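Local coordinates for protein decapping nuclease RAI1 (Candida albicans, PDB 5BUD) that removes NAD caps from RNA 5' ends, also hydrolyses methylguanosine-capped and triphosphorylated ends with a divalent metal, and stabilises and stimulates the exoribonuclease RAT1, at residues S97-T102 / W335-V340; R151-Q154 / R160-Y163. All coordinates share one frame; numbering follows the deposited sequence.

Interaction 1 (S97-T102 / W335-V340); sequences SSDIIT and WLNTTV
Two first torsions bring Asp-99 and Asn-337 together: the carboxylate carbon of Asp-99 stands anti to its own carbonyl carbon (chi1 -61°), whereas CG of Asn-337 is anti to the backbone N (chi1 -165°) and leans out from the helix end. The amide meets the aspartate through its oxygen. OD1 of Asn-337 lies 3.3 Å from CB of Asp-99 and 3.4 Å from CG of Asp-99, while ND2 of Asn-337 stays 4.2 Å from OD1 of Asp-99. The flat groups are turned 48° against each other, and one oxygen of each has a partner outside the pair. OD1 of Asp-99 accepts the backbone N-H of Lys-218, and the Asn-337 amide oxygen receives the ammonium of Lys-342, which would be expected to offset the electrostatic cost of bringing this oxygen close to a carboxylate. Both side chains also rest on Val-217. In the PD-(D/E)XK nuclease fold of RAI1, strand 100-103 runs parallel to strands 131-136 and 217-228, pairing with both, and the contact sets the start of this strand against the C-terminal end of helix 322-339. Deeper in, the apolar layer begins: the extended chain of Ile-100 carries its CD1 to 4.4 Å from CD1 of Leu-336, a loose meeting of methyl groups. Leu-336 continues onto Leu-351 and Leu-362, while Ile-100 packs against Ile-134. On the strand side, Ser-98 OG donates to the carbonyl O of Ile-100 at 2.7 Å, from above the carbonyl plane. On the helix side, Trp-335 O receives the N-H of Thr-338 at 3.2 Å, and Val-340 is the first residue to leave helical geometry.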
# COMPACT_ATOMS: atom_id res chain seq x y z
N SER A 97 -7.51 19.90 0.33
CA SER A 97 -7.04 20.42 -0.92
C SER A 97 -6.12 19.40 -1.57
O SER A 97 -5.12 18.99 -0.97
CB SER A 97 -6.35 21.77 -0.75
OG SER A 97 -5.07 21.60 -0.22
N SER A 98 -6.45 19.00 -2.79
CA SER A 98 -5.66 18.01 -3.51
C SER A 98 -6.16 17.94 -4.92
O SER A 98 -7.32 18.34 -5.22
CB SER A 98 -5.79 16.63 -2.84
OG SER A 98 -5.04 15.61 -3.48
N ASP A 99 -5.32 17.40 -5.79
CA ASP A 99 -5.72 17.10 -7.17
C ASP A 99 -6.24 15.69 -7.33
O ASP A 99 -7.18 15.43 -8.12
CB ASP A 99 -4.54 17.33 -8.08
CG ASP A 99 -4.07 18.78 -8.02
OD1 ASP A 99 -2.90 19.02 -7.77
OD2 ASP A 99 -4.94 19.66 -8.19
N ILE A 100 -5.62 14.77 -6.59
CA ILE A 100 -5.92 13.34 -6.68
C ILE A 100 -6.23 12.78 -5.29
O ILE A 100 -5.56 13.12 -4.33
CB ILE A 100 -4.72 12.61 -7.32
CG1 ILE A 100 -4.55 13.08 -8.76
CG2 ILE A 100 -4.91 11.10 -7.28
CD1 ILE A 100 -3.36 12.43 -9.47
N ILE A 101 -7.25 11.94 -5.18
CA ILE A 101 -7.49 11.23 -3.95
C ILE A 101 -7.54 9.76 -4.27
O ILE A 101 -8.35 9.33 -5.10
CB ILE A 101 -8.78 11.69 -3.28
CG1 ILE A 101 -8.62 13.14 -2.80
CG2 ILE A 101 -9.17 10.78 -2.11
CD1 ILE A 101 -9.95 13.74 -2.33
N THR A 102 -6.69 8.97 -3.62
CA THR A 102 -6.58 7.56 -3.97
C THR A 102 -5.98 6.71 -2.86
O THR A 102 -5.72 7.19 -1.77
CB THR A 102 -5.82 7.38 -5.33
OG1 THR A 102 -5.99 6.03 -5.84
CG2 THR A 102 -4.39 7.73 -5.21
N TRP A 335 0.54 14.16 -16.09
CA TRP A 335 -0.30 13.84 -17.26
C TRP A 335 -1.76 13.72 -16.83
O TRP A 335 -2.64 14.39 -17.39
CB TRP A 335 0.24 12.57 -17.94
CG TRP A 335 -0.51 12.05 -19.13
CD1 TRP A 335 -0.60 12.62 -20.38
CD2 TRP A 335 -1.22 10.81 -19.19
NE1 TRP A 335 -1.33 11.80 -21.20
CE2 TRP A 335 -1.73 10.69 -20.50
CE3 TRP A 335 -1.47 9.79 -18.27
CZ2 TRP A 335 -2.49 9.59 -20.91
CZ3 TRP A 335 -2.24 8.69 -18.68
CH2 TRP A 335 -2.73 8.60 -19.99
N LEU A 336 -2.02 12.94 -15.79
CA LEU A 336 -3.38 12.85 -15.26
C LEU A 336 -3.94 14.24 -14.86
O LEU A 336 -5.11 14.53 -15.10
CB LEU A 336 -3.45 11.92 -14.05
CG LEU A 336 -3.16 10.45 -14.29
CD1 LEU A 336 -3.02 9.74 -12.95
CD2 LEU A 336 -4.25 9.83 -15.15
N ASN A 337 -3.09 15.06 -14.28
CA ASN A 337 -3.51 16.36 -13.74
C ASN A 337 -3.80 17.42 -14.80
O ASN A 337 -4.47 18.40 -14.51
CB ASN A 337 -2.46 16.90 -12.76
CG ASN A 337 -3.00 18.03 -11.90
OD1 ASN A 337 -4.06 17.91 -11.28
ND2 ASN A 337 -2.29 19.15 -11.89
N THR A 338 -3.29 17.25 -16.02
CA THR A 338 -3.49 18.25 -17.09
C THR A 338 -4.34 17.72 -18.26
O THR A 338 -4.73 18.49 -19.14
CB THR A 338 -2.13 18.75 -17.62
OG1 THR A 338 -1.36 17.65 -18.07
CG2 THR A 338 -1.35 19.45 -16.51
N THR A 339 -4.63 16.43 -18.25
CA THR A 339 -5.31 15.77 -19.35
C THR A 339 -6.80 15.65 -19.08
O THR A 339 -7.58 15.84 -19.99
CB THR A 339 -4.72 14.35 -19.58
OG1 THR A 339 -3.49 14.45 -20.30
CG2 THR A 339 -5.66 13.43 -20.36
N VAL A 340 -7.18 15.29 -17.86
CA VAL A 340 -8.57 15.03 -17.55
C VAL A 340 -9.15 16.35 -17.04
O VAL A 340 -8.52 17.02 -16.22
CB VAL A 340 -8.73 13.93 -16.47
CG1 VAL A 340 -10.20 13.55 -16.32
CG2 VAL A 340 -7.94 12.68 -16.84

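Interaction 2 (R151-Q154 / R160-Y163); sequences RMKQ and RYDY. With nucleotides of chain C.
Lys-153 and Tyr-161 pack across a helix-turn-helix connection, in which helices 138-155 and 158-178 follow one another through a short turn, and the second helix presents its neighbouring residues to the RNA. Arg-160 comes first. Its guanidinium meets the phosphodiester between U3 and U4 of chain C edge-on, with the phosphorus of U4 near its plane. NH1 of Arg-160 donates to OP1 of U4 of chain C at 2.9 Å in a nearly straight bond (169°), and NH2 of Arg-160 reaches O3' of U3 of chain C at 3.3 Å; the two bonds together would limit rotation of the guanidinium, the second being the longer. Tyr-161 turns to the other helix: with CG anti to the backbone N (chi1 176°), one face of its ring is turned to Lys-153, whose CG sits over it in a CH-pi contact, 3.9 Å from the centroid and displaced toward the rim. The bent lysine chain then brings NZ of Lys-153 to 3.7 Å from CE2 of Tyr-161, while the tyrosine hydroxyl is hydrogen-bonded to Glu-149. Asp-162 forms a salt bridge with Arg-166 one turn on. Tyr-163 lies obliquely beside the same phosphate, with its CE2 3.7 Å from OP1 of U4 of chain C.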
# COMPACT_ATOMS: atom_id res chain seq x y z
N ARG A 151 -3.81 -21.31 -11.27
CA ARG A 151 -2.46 -21.61 -11.76
C ARG A 151 -1.67 -22.32 -10.66
O ARG A 151 -1.24 -23.47 -10.82
CB ARG A 151 -1.70 -20.34 -12.14
CG ARG A 151 -1.57 -20.05 -13.63
CD ARG A 151 -2.89 -19.64 -14.28
NE ARG A 151 -2.71 -18.70 -15.39
CZ ARG A 151 -3.70 -18.21 -16.14
NH1 ARG A 151 -4.96 -18.56 -15.89
NH2 ARG A 151 -3.44 -17.37 -17.13
N MET A 152 -1.52 -21.64 -9.52
CA MET A 152 -0.60 -22.06 -8.47
C MET A 152 -0.98 -23.42 -7.89
O MET A 152 -0.09 -24.23 -7.61
CB MET A 152 -0.49 -21.00 -7.36
CG MET A 152 0.33 -19.75 -7.74
SD MET A 152 2.08 -20.02 -8.16
CE MET A 152 1.99 -20.30 -9.93
N LYS A 153 -2.27 -23.65 -7.70
CA LYS A 153 -2.82 -24.98 -7.38
C LYS A 153 -2.38 -26.04 -8.40
O LYS A 153 -1.86 -27.10 -8.03
CB LYS A 153 -4.35 -24.94 -7.37
CG LYS A 153 -5.00 -25.03 -6.00
CD LYS A 153 -5.04 -26.47 -5.48
CE LYS A 153 -6.36 -26.82 -4.80
NZ LYS A 153 -6.64 -26.04 -3.55
N GLN A 154 -2.58 -25.75 -9.68
CA GLN A 154 -2.33 -26.73 -10.73
C GLN A 154 -0.87 -27.04 -10.99
O GLN A 154 -0.51 -28.18 -11.28
CB GLN A 154 -2.94 -26.26 -12.05
CG GLN A 154 -4.32 -26.80 -12.31
CD GLN A 154 -4.78 -26.48 -13.71
OE1 GLN A 154 -3.99 -26.56 -14.67
NE2 GLN A 154 -6.03 -26.09 -13.85
N ARG A 160 4.06 -27.88 -2.03
CA ARG A 160 4.58 -26.56 -2.36
C ARG A 160 3.46 -25.53 -2.25
O ARG A 160 3.66 -24.42 -1.75
CB ARG A 160 5.21 -26.59 -3.76
CG ARG A 160 5.71 -25.27 -4.34
CD ARG A 160 6.74 -24.57 -3.47
NE ARG A 160 7.11 -23.25 -4.00
CZ ARG A 160 7.97 -22.41 -3.43
NH1 ARG A 160 8.60 -22.73 -2.30
NH2 ARG A 160 8.23 -21.24 -4.01
N TYR A 161 2.26 -25.93 -2.66
CA TYR A 161 1.09 -25.07 -2.56
C TYR A 161 0.76 -24.78 -1.10
O TYR A 161 0.54 -23.63 -0.76
CB TYR A 161 -0.10 -25.70 -3.30
CG TYR A 161 -1.39 -24.92 -3.17
CD1 TYR A 161 -1.63 -23.80 -3.95
CD2 TYR A 161 -2.37 -25.32 -2.27
CE1 TYR A 161 -2.81 -23.09 -3.84
CE2 TYR A 161 -3.55 -24.62 -2.15
CZ TYR A 161 -3.77 -23.50 -2.94
OH TYR A 161 -4.94 -22.81 -2.80
N ASP A 162 0.73 -25.82 -0.25
CA ASP A 162 0.51 -25.65 1.18
C ASP A 162 1.58 -24.74 1.80
O ASP A 162 1.29 -23.88 2.62
CB ASP A 162 0.53 -27.01 1.89
CG ASP A 162 0.50 -26.91 3.39
OD1 ASP A 162 -0.50 -26.44 3.95
OD2 ASP A 162 1.49 -27.32 4.05
N TYR A 163 2.83 -24.96 1.42
CA TYR A 163 3.94 -24.14 1.89
C TYR A 163 3.67 -22.67 1.52
O TYR A 163 3.76 -21.80 2.35
CB TYR A 163 5.26 -24.64 1.30
CG TYR A 163 6.48 -23.83 1.65
CD1 TYR A 163 7.15 -24.03 2.86
CD2 TYR A 163 7.00 -22.90 0.77
CE1 TYR A 163 8.27 -23.29 3.19
CE2 TYR A 163 8.13 -22.16 1.08
CZ TYR A 163 8.76 -22.36 2.29
OH TYR A 163 9.88 -21.65 2.60
P U C 4 10.71 -19.54 -1.16
OP1 U C 4 10.73 -21.02 -1.33
OP2 U C 4 10.52 -18.95 0.18
O5' U C 4 12.05 -18.96 -1.78
C5' U C 4 12.54 -19.46 -3.04
C4' U C 4 14.03 -19.65 -2.94
O4' U C 4 14.62 -19.62 -4.26
C3' U C 4 14.72 -18.51 -2.23
O3' U C 4 16.00 -18.96 -1.82
C2' U C 4 14.69 -17.45 -3.33
O2' U C 4 15.51 -16.31 -3.12
C1' U C 4 15.03 -18.29 -4.56
N1 U C 4 14.34 -17.87 -5.79
C2 U C 4 14.19 -16.51 -6.01
O2 U C 4 14.60 -15.66 -5.23
N3 U C 4 13.53 -16.18 -7.17
C4 U C 4 13.02 -17.04 -8.12
O4 U C 4 12.45 -16.58 -9.11
C5 U C 4 13.21 -18.43 -7.82
C6 U C 4 13.85 -18.78 -6.70
P U C 3 7.78 -14.62 0.45
OP1 U C 3 8.89 -15.18 1.24
OP2 U C 3 7.94 -13.35 -0.29
O5' U C 3 7.30 -15.74 -0.58
C5' U C 3 7.16 -17.11 -0.16
C4' U C 3 7.63 -18.04 -1.23
O4' U C 3 6.69 -18.03 -2.34
C3' U C 3 9.00 -17.71 -1.83
O3' U C 3 9.63 -18.94 -2.13
C2' U C 3 8.64 -16.91 -3.08
O2' U C 3 9.62 -16.98 -4.10
C1' U C 3 7.35 -17.60 -3.52
N1 U C 3 6.43 -16.73 -4.26
C2 U C 3 6.10 -17.08 -5.55
O2 U C 3 6.58 -18.05 -6.11
N3 U C 3 5.22 -16.24 -6.18
C4 U C 3 4.63 -15.11 -5.65
O4 U C 3 3.85 -14.45 -6.34
C5 U C 3 5.01 -14.81 -4.30
C6 U C 3 5.87 -15.62 -3.67

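In the fold
Interactions 1 and 2 lie on opposite sides of the chain's centre, with their own centres 40 Å apart and nearest atoms about 26 Å apart. In interaction 2, Arg-160 and Tyr-163, on the same helix as Tyr-161, reach the RNA, whereas the nearest atom of interaction 1 is about 15 Å from it. Each is nevertheless tied to the manganese-containing active site through secondary structure. Strand 100-103 of interaction 1 pairs with strand 217-228, which carries the manganese ligands Glu-224 and Asp-226. Helix 158-178, bearing residues 160-163 of interaction 2, also carries the metal-binding Glu-175 near its far end.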